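Local coordinates for single-stranded DNA-binding protein (Enterobacter phage Enc34, PDB 5ODK) that probably binds single-stranded DNA by means of an OB fold, consistent with a part in the DNA replication of the phage, at residues Leu53-Asp58 and Ala62-Ile67; Gly21-Ser26 and Asp68-Leu73; Met89-Asp94 and Ser147-Trp152. All coordinates share one frame; numbering follows the deposited sequence.

Contact 1 of 3, residues Leu53-Asp58 and Ala62-Ile67; sequences LLMPKD and AIKKII
M55 reaches from a strand to the helix that follows it and touches I63, K64 and I67 with nothing more than its thioether end. The case illustrates how one long apolar side chain can span well-separated backbones: the axes of strand 53-56 and helix 62-67 come no nearer than 10.5 Å. M55 leaves the strand almost straight, CG lying anti to the backbone N (chi1 -177°) and chi2 also extended, and bends only at chi3 (78°). The straight part delivers SD to the CG2 branch of I63 at 4.0 Å, the two side chains being set roughly perpendicular. Because CG1 of I63 is carried off in another direction, CG2 is the branch left facing the sulfur. Beyond the bend, M55 CE lies 4.0 Å from K64 CB. The same methyl meets I67 CD1 tip to tip, at 4.1 Å. K64 contributes only the base of its side chain; the remainder turns aside at chi2, and its amino group forms a salt bridge with D68. No hydrogen bond crosses between the segments; the attachment rests on apolar contact. Here a helix following an OB-fold strand packs on the curled sheet, M55 joining strand 49-56 to helix 61-76. M55 also touches V25 of strand 23-26 and W109 of strand 108-115, while I63 and I67 press on I23 and V25 respectively, so the helix lies against strand 23-26 too.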
loop_
_atom_site.group_PDB
_atom_site.type_symbol
_atom_site.label_atom_id
_atom_site.label_comp_id
_atom_site.label_asym_id
_atom_site.label_seq_id
_atom_site.Cartn_x
_atom_site.Cartn_y
_atom_site.Cartn_z
ATOM N N LEU A 53 1.053 5.257 0.865
ATOM C CA LEU A 53 0.463 5.498 -0.458
ATOM C C LEU A 53 -0.672 6.475 -0.289
ATOM O O LEU A 53 -1.565 6.262 0.547
ATOM C CB LEU A 53 -0.014 4.203 -1.074
ATOM C CG LEU A 53 1.024 3.086 -1.157
ATOM C CD1 LEU A 53 0.371 1.799 -1.605
ATOM C CD2 LEU A 53 2.197 3.410 -2.081
ATOM N N LEU A 54 -0.640 7.570 -1.045
ATOM C CA LEU A 54 -1.664 8.575 -1.028
ATOM C C LEU A 54 -2.512 8.366 -2.259
ATOM O O LEU A 54 -2.062 8.563 -3.401
ATOM C CB LEU A 54 -1.014 9.942 -1.022
ATOM C CG LEU A 54 -0.071 10.196 0.134
ATOM C CD1 LEU A 54 0.582 11.546 -0.031
ATOM C CD2 LEU A 54 -0.758 10.086 1.493
ATOM N N MET A 55 -3.750 7.912 -2.047
ATOM C CA MET A 55 -4.584 7.459 -3.139
ATOM C C MET A 55 -5.703 8.484 -3.374
ATOM O O MET A 55 -6.597 8.628 -2.538
ATOM C CB MET A 55 -5.126 6.074 -2.787
ATOM C CG MET A 55 -5.953 5.463 -3.860
ATOM S SD MET A 55 -6.229 3.708 -3.559
ATOM C CE MET A 55 -7.492 3.770 -2.313
ATOM N N PRO A 56 -5.679 9.228 -4.510
ATOM C CA PRO A 56 -6.722 10.252 -4.744
ATOM C C PRO A 56 -8.129 9.674 -4.724
ATOM O O PRO A 56 -8.458 8.739 -5.455
ATOM C CB PRO A 56 -6.351 10.816 -6.098
ATOM C CG PRO A 56 -4.857 10.665 -6.162
ATOM C CD PRO A 56 -4.585 9.337 -5.494
ATOM N N LYS A 57 -8.957 10.237 -3.858
ATOM C CA LYS A 57 -10.318 9.711 -3.687
ATOM C C LYS A 57 -11.133 9.750 -4.969
ATOM O O LYS A 57 -11.880 8.813 -5.251
ATOM C CB LYS A 57 -11.058 10.499 -2.616
ATOM C CG LYS A 57 -10.504 10.353 -1.209
ATOM C CD LYS A 57 -11.322 11.147 -0.217
ATOM C CE LYS A 57 -10.920 10.924 1.232
ATOM N NZ LYS A 57 -11.715 11.808 2.118
ATOM N N ASP A 58 -10.994 10.829 -5.739
ATOM C CA ASP A 58 -11.857 11.061 -6.890
ATOM C C ASP A 58 -11.609 10.101 -8.020
ATOM O O ASP A 58 -12.485 9.915 -8.819
ATOM C CB ASP A 58 -11.827 12.528 -7.351
ATOM C CG ASP A 58 -10.480 13.004 -7.885
ATOM O OD1 ASP A 58 -9.432 12.346 -7.727
ATOM O OD2 ASP A 58 -10.493 14.113 -8.473
ATOM N N ALA A 62 -13.673 2.878 -6.735
ATOM C CA ALA A 62 -13.946 1.445 -6.874
ATOM C C ALA A 62 -12.917 0.589 -6.177
ATOM O O ALA A 62 -13.259 -0.374 -5.501
ATOM C CB ALA A 62 -14.055 1.058 -8.341
ATOM N N ILE A 63 -11.641 0.927 -6.332
ATOM C CA ILE A 63 -10.625 0.123 -5.673
ATOM C C ILE A 63 -10.674 0.320 -4.158
ATOM O O ILE A 63 -10.435 -0.625 -3.419
ATOM C CB ILE A 63 -9.200 0.317 -6.274
ATOM C CG1 ILE A 63 -8.223 -0.782 -5.782
ATOM C CG2 ILE A 63 -8.690 1.709 -6.028
ATOM C CD1 ILE A 63 -8.583 -2.177 -6.222
ATOM N N LYS A 64 -11.045 1.506 -3.686
ATOM C CA LYS A 64 -11.234 1.674 -2.253
ATOM C C LYS A 64 -12.366 0.782 -1.744
ATOM O O LYS A 64 -12.242 0.194 -0.685
ATOM C CB LYS A 64 -11.432 3.137 -1.878
ATOM C CG LYS A 64 -11.239 3.389 -0.370
ATOM C CD LYS A 64 -12.574 3.483 0.290
ATOM C CE LYS A 64 -12.271 3.709 1.780
ATOM N NZ LYS A 64 -13.519 3.708 2.561
ATOM N N LYS A 65 -13.465 0.699 -2.507
ATOM C CA LYS A 65 -14.586 -0.181 -2.139
ATOM C C LYS A 65 -14.128 -1.648 -2.024
ATOM O O LYS A 65 -14.479 -2.359 -1.079
ATOM C CB LYS A 65 -15.740 -0.002 -3.136
ATOM C CG LYS A 65 -16.933 -0.863 -2.830
ATOM C CD LYS A 65 -18.196 -0.315 -3.465
ATOM C CE LYS A 65 -19.356 -1.161 -2.995
ATOM N NZ LYS A 65 -20.606 -0.479 -3.360
ATOM N N ILE A 66 -13.318 -2.077 -2.981
ATOM C CA ILE A 66 -12.777 -3.412 -2.947
ATOM C C ILE A 66 -11.892 -3.592 -1.708
ATOM O O ILE A 66 -11.929 -4.615 -1.035
ATOM C CB ILE A 66 -11.970 -3.683 -4.248
ATOM C CG1 ILE A 66 -12.946 -3.886 -5.424
ATOM C CG2 ILE A 66 -11.084 -4.908 -4.080
ATOM C CD1 ILE A 66 -12.318 -3.934 -6.798
ATOM N N ILE A 67 -11.048 -2.598 -1.434
ATOM C CA ILE A 67 -10.192 -2.664 -0.231
ATOM C C ILE A 67 -11.040 -2.832 1.023
ATOM O O ILE A 67 -10.721 -3.693 1.861
ATOM C CB ILE A 67 -9.287 -1.407 -0.145
ATOM C CG1 ILE A 67 -8.172 -1.501 -1.175
ATOM C CG2 ILE A 67 -8.706 -1.244 1.261
ATOM C CD1 ILE A 67 -7.471 -0.184 -1.434
#

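Contact 2 of 3, residues Gly21-Ser26 and Asp68-Leu73; sequences GHIKVS and DEQIEL
I23 and Q70 lie alongside each other, running in opposite senses, the CD1 methyl of the isoleucine resting on the aliphatic base of the glutamine. I23 CD1 is 3.9 Å from Q70 CB and equally near to CG, a small apolar contact beside a water-mediated one. Q70 then bends at chi2 (-61°), which turns its amide toward G21 rather than out along the line of CB and CG. G21 CA and Q70 OE1 are still 4.4 Å apart, and a single water spans the polar gap. It donates one hydrogen bond to G21 O at 2.7 Å and another to Q70 OE1 at 2.8 Å, joining two acceptors that could not bond to each other directly. In this OB fold helix 61-76 packs on the curled sheet, and here an apolar contact and a water bridge lie side by side. G21 comes just before strand 23-26 and has a positive phi (92°), a conformation that glycine adopts readily. I23 is held in place by its backbone pairing with I149 of strand 144-156, and its side chain also touches I67 and I63, about one and two turns earlier in the helix than Q70. On the glutamine's side, L17 of strand 15-18 touches Q70.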
loop_
_atom_site.group_PDB
_atom_site.type_symbol
_atom_site.label_atom_id
_atom_site.label_comp_id
_atom_site.label_asym_id
_atom_site.label_seq_id
_atom_site.Cartn_x
_atom_site.Cartn_y
_atom_site.Cartn_z
ATOM N N GLY A 21 -6.219 -12.712 -3.272
ATOM C CA GLY A 21 -6.502 -11.643 -2.319
ATOM C C GLY A 21 -5.583 -10.453 -2.387
ATOM O O GLY A 21 -5.801 -9.451 -1.720
ATOM N N HIS A 22 -4.507 -10.552 -3.189
ATOM C CA HIS A 22 -3.686 -9.394 -3.457
ATOM C C HIS A 22 -4.489 -8.277 -4.084
ATOM O O HIS A 22 -5.487 -8.557 -4.777
ATOM C CB HIS A 22 -2.524 -9.763 -4.392
ATOM C CG HIS A 22 -1.555 -10.728 -3.801
ATOM N ND1 HIS A 22 -1.778 -12.077 -3.787
ATOM C CD2 HIS A 22 -0.334 -10.534 -3.232
ATOM C CE1 HIS A 22 -0.731 -12.685 -3.251
ATOM N NE2 HIS A 22 0.145 -11.762 -2.872
ATOM N N ILE A 23 -4.065 -7.056 -3.817
ATOM C CA ILE A 23 -4.713 -5.866 -4.322
ATOM C C ILE A 23 -3.639 -4.985 -4.944
ATOM O O ILE A 23 -2.682 -4.590 -4.258
ATOM C CB ILE A 23 -5.424 -5.088 -3.185
ATOM C CG1 ILE A 23 -6.374 -6.009 -2.420
ATOM C CG2 ILE A 23 -6.151 -3.870 -3.752
ATOM C CD1 ILE A 23 -6.878 -5.399 -1.134
ATOM N N LYS A 24 -3.821 -4.614 -6.208
ATOM C CA LYS A 24 -2.988 -3.585 -6.845
ATOM C C LYS A 24 -3.709 -2.249 -6.745
ATOM O O LYS A 24 -4.872 -2.166 -7.145
ATOM C CB LYS A 24 -2.687 -3.904 -8.313
ATOM C CG LYS A 24 -1.777 -2.890 -8.996
ATOM C CD LYS A 24 -1.486 -3.303 -10.431
ATOM C CE LYS A 24 -0.608 -2.324 -11.159
ATOM N NZ LYS A 24 -0.323 -2.855 -12.532
ATOM N N VAL A 25 -3.050 -1.249 -6.176
ATOM C CA VAL A 25 -3.489 0.137 -6.199
ATOM C C VAL A 25 -2.591 0.866 -7.164
ATOM O O VAL A 25 -1.362 0.870 -7.008
ATOM C CB VAL A 25 -3.554 0.804 -4.828
ATOM C CG1 VAL A 25 -4.647 0.155 -3.990
ATOM C CG2 VAL A 25 -2.231 0.884 -4.118
ATOM N N SER A 26 -3.182 1.427 -8.212
ATOM C CA SER A 26 -2.420 2.012 -9.310
ATOM C C SER A 26 -2.469 3.514 -9.266
ATOM O O SER A 26 -3.519 4.096 -8.943
ATOM C CB SER A 26 -2.901 1.498 -10.647
ATOM O OG SER A 26 -2.872 0.076 -10.684
ATOM N N ASP A 68 -12.141 -2.075 1.138
ATOM C CA ASP A 68 -12.988 -2.229 2.316
ATOM C C ASP A 68 -13.541 -3.658 2.419
ATOM O O ASP A 68 -13.596 -4.246 3.500
ATOM C CB ASP A 68 -14.105 -1.199 2.307
ATOM C CG ASP A 68 -13.653 0.210 2.618
ATOM O OD1 ASP A 68 -12.547 0.420 3.163
ATOM O OD2 ASP A 68 -14.465 1.131 2.360
ATOM N N GLU A 69 -13.968 -4.198 1.286
ATOM C CA GLU A 69 -14.490 -5.567 1.237
ATOM C C GLU A 69 -13.435 -6.591 1.649
ATOM O O GLU A 69 -13.675 -7.514 2.389
ATOM C CB GLU A 69 -15.029 -5.879 -0.145
ATOM C CG GLU A 69 -16.293 -5.082 -0.445
ATOM C CD GLU A 69 -16.690 -4.957 -1.890
ATOM O OE1 GLU A 69 -16.032 -5.505 -2.777
ATOM O OE2 GLU A 69 -17.722 -4.293 -2.138
ATOM N N GLN A 70 -12.210 -6.388 1.190
ATOM C CA GLN A 70 -11.118 -7.307 1.518
ATOM C C GLN A 70 -10.715 -7.183 2.984
ATOM O O GLN A 70 -10.347 -8.183 3.600
ATOM C CB GLN A 70 -9.907 -7.092 0.610
ATOM C CG GLN A 70 -10.259 -7.371 -0.845
ATOM C CD GLN A 70 -10.722 -8.789 -1.090
ATOM O OE1 GLN A 70 -10.070 -9.743 -0.705
ATOM N NE2 GLN A 70 -11.916 -8.926 -1.658
ATOM N N ILE A 71 -10.801 -5.975 3.546
ATOM C CA ILE A 71 -10.615 -5.807 4.987
ATOM C C ILE A 71 -11.643 -6.623 5.797
ATOM O O ILE A 71 -11.271 -7.290 6.762
ATOM C CB ILE A 71 -10.639 -4.313 5.352
ATOM C CG1 ILE A 71 -9.331 -3.678 4.914
ATOM C CG2 ILE A 71 -10.885 -4.083 6.844
ATOM C CD1 ILE A 71 -9.337 -2.170 5.010
ATOM N N GLU A 72 -12.914 -6.619 5.370
ATOM C CA GLU A 72 -13.920 -7.414 6.052
ATOM C C GLU A 72 -13.629 -8.907 5.969
ATOM O O GLU A 72 -13.777 -9.633 6.944
ATOM C CB GLU A 72 -15.339 -7.072 5.551
ATOM C CG GLU A 72 -15.740 -5.653 5.883
ATOM C CD GLU A 72 -15.668 -5.348 7.383
ATOM O OE1 GLU A 72 -16.283 -6.085 8.175
ATOM O OE2 GLU A 72 -14.972 -4.384 7.770
ATOM N N LEU A 73 -13.167 -9.368 4.810
ATOM C CA LEU A 73 -12.837 -10.779 4.637
ATOM C C LEU A 73 -11.682 -11.161 5.571
ATOM O O LEU A 73 -11.632 -12.257 6.149
ATOM C CB LEU A 73 -12.464 -11.039 3.189
ATOM C CG LEU A 73 -12.098 -12.447 2.778
ATOM C CD1 LEU A 73 -13.265 -13.397 2.986
ATOM C CD2 LEU A 73 -11.623 -12.456 1.323
HETATM O O HOH W 1 -7.543 -9.588 0.384
#

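Contact 3 of 3, residues Met89-Asp94 and Ser147-Trp152; sequences MLFIKD and SVIRPW. With PO4 (phosphate ion), chain D.
The phenyl ring of F91 is approached obliquely by two residues of segment 147-152, I149 through its CD1 methyl and P151 through its pyrrolidine ring. F91 CE1 lies 4.0 Å from I149 CD1, and on the other flank of CZ, F91 CE2 lies 4.0 Å from P151 CG. The second flat group, the guanidinium of R150, has a phosphate oxygen at its edge and in its plane. R150 NH2 donates to O1 of the phosphate at 2.8 Å, with an N-H...O angle of 158°.

With chi1 near 65°, F91 CG is flanked by both the backbone N and the carbonyl carbon; the CB bond is directed at segment 147-152, though the nearest CA atoms, those of F91 and P151, are 8.3 Å apart. I149 extends from the opposite direction. These two meet within the core of the OB fold, where the curled sheet brings the approach to strand 92-94 opposite strand 144-156 without pairing them. I67 and I71 of helix 61-76 also touch the F91 ring, as does I111 of strand 108-115, so it fills space between helix and sheet.

R150, between I149 and P151 in sequence, has its CB directed away from segment 89-94. Its chain bends at chi3, and while NH2 holds the phosphate, NH1 bonds to S20 O, which helps fix the rotation of the guanidinium. W152 CB comes within 3.7 Å of phosphate O4. The ion was probably taken up from the crystallisation liquor; an arginine bound to phosphate in this way resembles a contact to a DNA backbone, but does not establish one here. The side chain of W152 touches N163 and N165 of strand 159-173.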
loop_
_atom_site.group_PDB
_atom_site.type_symbol
_atom_site.label_atom_id
_atom_site.label_comp_id
_atom_site.label_asym_id
_atom_site.label_seq_id
_atom_site.Cartn_x
_atom_site.Cartn_y
_atom_site.Cartn_z
ATOM N N MET A 89 -7.473 1.393 13.591
ATOM C CA MET A 89 -6.500 0.324 13.598
ATOM C C MET A 89 -6.442 -0.403 12.257
ATOM O O MET A 89 -5.893 -1.494 12.168
ATOM C CB MET A 89 -6.832 -0.618 14.767
ATOM C CG MET A 89 -6.730 0.082 16.118
ATOM S SD MET A 89 -5.023 0.522 16.505
ATOM C CE MET A 89 -4.533 -0.922 17.447
ATOM N N LEU A 90 -6.926 0.259 11.212
ATOM C CA LEU A 90 -6.807 -0.246 9.841
ATOM C C LEU A 90 -5.636 0.422 9.114
ATOM O O LEU A 90 -5.263 1.551 9.409
ATOM C CB LEU A 90 -8.106 0.030 9.048
ATOM C CG LEU A 90 -9.390 -0.521 9.617
ATOM C CD1 LEU A 90 -10.573 -0.070 8.757
ATOM C CD2 LEU A 90 -9.326 -2.022 9.782
ATOM N N PHE A 91 -5.157 -0.268 8.085
ATOM C CA PHE A 91 -4.041 0.261 7.282
ATOM C C PHE A 91 -4.441 1.407 6.358
ATOM O O PHE A 91 -3.565 1.991 5.720
ATOM C CB PHE A 91 -3.379 -0.856 6.453
ATOM C CG PHE A 91 -4.251 -1.479 5.384
ATOM C CD1 PHE A 91 -4.396 -0.878 4.161
ATOM C CD2 PHE A 91 -4.893 -2.696 5.602
ATOM C CE1 PHE A 91 -5.163 -1.451 3.167
ATOM C CE2 PHE A 91 -5.655 -3.281 4.614
ATOM C CZ PHE A 91 -5.765 -2.666 3.377
ATOM N N ILE A 92 -5.750 1.667 6.215
ATOM C CA ILE A 92 -6.239 2.724 5.324
ATOM C C ILE A 92 -6.976 3.740 6.185
ATOM O O ILE A 92 -7.803 3.368 7.007
ATOM C CB ILE A 92 -7.093 2.183 4.180
ATOM C CG1 ILE A 92 -7.528 3.308 3.223
ATOM C CG2 ILE A 92 -8.289 1.364 4.670
ATOM C CD1 ILE A 92 -8.087 2.821 1.892
ATOM N N LYS A 93 -6.661 5.011 5.989
ATOM C CA LYS A 93 -7.208 6.109 6.752
ATOM C C LYS A 93 -7.647 7.242 5.830
ATOM O O LYS A 93 -7.287 7.285 4.644
ATOM C CB LYS A 93 -6.170 6.609 7.797
ATOM C CG LYS A 93 -5.938 5.584 8.903
ATOM C CD LYS A 93 -4.965 5.944 10.026
ATOM C CE LYS A 93 -5.083 4.914 11.150
ATOM N NZ LYS A 93 -4.131 5.223 12.229
ATOM N N ASP A 94 -8.481 8.133 6.354
ATOM C CA ASP A 94 -9.055 9.229 5.584
ATOM C C ASP A 94 -8.158 10.471 5.696
ATOM O O ASP A 94 -8.043 11.073 6.768
ATOM C CB ASP A 94 -10.461 9.502 6.122
ATOM C CG ASP A 94 -11.205 10.556 5.337
ATOM O OD1 ASP A 94 -10.599 11.353 4.605
ATOM O OD2 ASP A 94 -12.421 10.623 5.531
ATOM N N SER A 147 1.292 -0.168 -6.630
ATOM C CA SER A 147 1.788 -1.082 -5.604
ATOM C C SER A 147 0.848 -2.240 -5.403
ATOM O O SER A 147 -0.390 -2.049 -5.440
ATOM C CB SER A 147 1.985 -0.311 -4.302
ATOM O OG SER A 147 2.413 -1.108 -3.217
ATOM N N VAL A 148 1.392 -3.413 -5.151
ATOM C CA VAL A 148 0.623 -4.584 -4.745
ATOM C C VAL A 148 0.803 -4.812 -3.258
ATOM O O VAL A 148 1.937 -4.878 -2.747
ATOM C CB VAL A 148 0.976 -5.848 -5.557
ATOM C CG1 VAL A 148 0.144 -7.022 -5.076
ATOM C CG2 VAL A 148 0.753 -5.616 -7.031
ATOM N N ILE A 149 -0.352 -4.915 -2.592
ATOM C CA ILE A 149 -0.435 -5.118 -1.165
ATOM C C ILE A 149 -1.365 -6.295 -0.868
ATOM O O ILE A 149 -2.091 -6.763 -1.762
ATOM C CB ILE A 149 -0.936 -3.835 -0.434
ATOM C CG1 ILE A 149 -2.369 -3.468 -0.862
ATOM C CG2 ILE A 149 0.013 -2.670 -0.688
ATOM C CD1 ILE A 149 -2.984 -2.360 -0.046
ATOM N N ARG A 150 -1.352 -6.773 0.360
ATOM C CA ARG A 150 -2.380 -7.739 0.762
ATOM C C ARG A 150 -2.625 -7.586 2.250
ATOM O O ARG A 150 -1.680 -7.532 3.026
ATOM C CB ARG A 150 -2.001 -9.177 0.445
ATOM C CG ARG A 150 -3.244 -10.065 0.523
ATOM C CD ARG A 150 -3.032 -11.442 -0.046
ATOM N NE ARG A 150 -2.172 -12.254 0.813
ATOM C CZ ARG A 150 -1.938 -13.553 0.611
ATOM N NH1 ARG A 150 -2.413 -14.181 -0.481
ATOM N NH2 ARG A 150 -1.213 -14.221 1.483
ATOM N N PRO A 151 -3.902 -7.537 2.660
ATOM C CA PRO A 151 -4.174 -7.386 4.100
ATOM C C PRO A 151 -3.769 -8.621 4.915
ATOM O O PRO A 151 -3.666 -9.747 4.397
ATOM C CB PRO A 151 -5.696 -7.275 4.133
ATOM C CG PRO A 151 -6.096 -6.806 2.783
ATOM C CD PRO A 151 -5.156 -7.560 1.873
ATOM N N TRP A 152 -3.553 -8.396 6.202
ATOM C CA TRP A 152 -3.394 -9.458 7.195
ATOM C C TRP A 152 -3.887 -8.930 8.538
ATOM O O TRP A 152 -3.921 -7.733 8.769
ATOM C CB TRP A 152 -1.954 -9.975 7.275
ATOM C CG TRP A 152 -0.905 -9.022 7.669
ATOM C CD1 TRP A 152 -0.270 -8.114 6.857
ATOM C CD2 TRP A 152 -0.290 -8.924 8.948
ATOM N NE1 TRP A 152 0.678 -7.433 7.555
ATOM C CE2 TRP A 152 0.729 -7.930 8.836
ATOM C CE3 TRP A 152 -0.448 -9.603 10.164
ATOM C CZ2 TRP A 152 1.555 -7.585 9.908
ATOM C CZ3 TRP A 152 0.409 -9.265 11.234
ATOM C CH2 TRP A 152 1.390 -8.252 11.093
HETATM P P PO4 D . -0.960 -13.905 5.396
HETATM O O1 PO4 D . -0.555 -13.355 4.116
HETATM O O2 PO4 D . -1.142 -15.400 5.109
HETATM O O3 PO4 D . 0.036 -13.666 6.546
HETATM O O4 PO4 D . -2.335 -13.371 5.842
#

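Overall arrangement
From the N terminus, segment 21-26 opens contact 2, which stays open while the chain passes through strand 28-34; contact 1 opens at the end of strand 49-56. It closes within contact 2, with three residues between its segments, and the next turns of helix 61-76 close contact 2. Contact 3 follows in series, joining 89-94 to 147-152 over a long intervening span, so no loops cross. Helix 61-76 serves contacts 1 and 2, while neighbouring strands 23-26 and 144-156 link contacts 2 and 3 through backbone pairing. The K57-D94 salt bridge and the packing of L53 on S147 also join contacts 1 and 3.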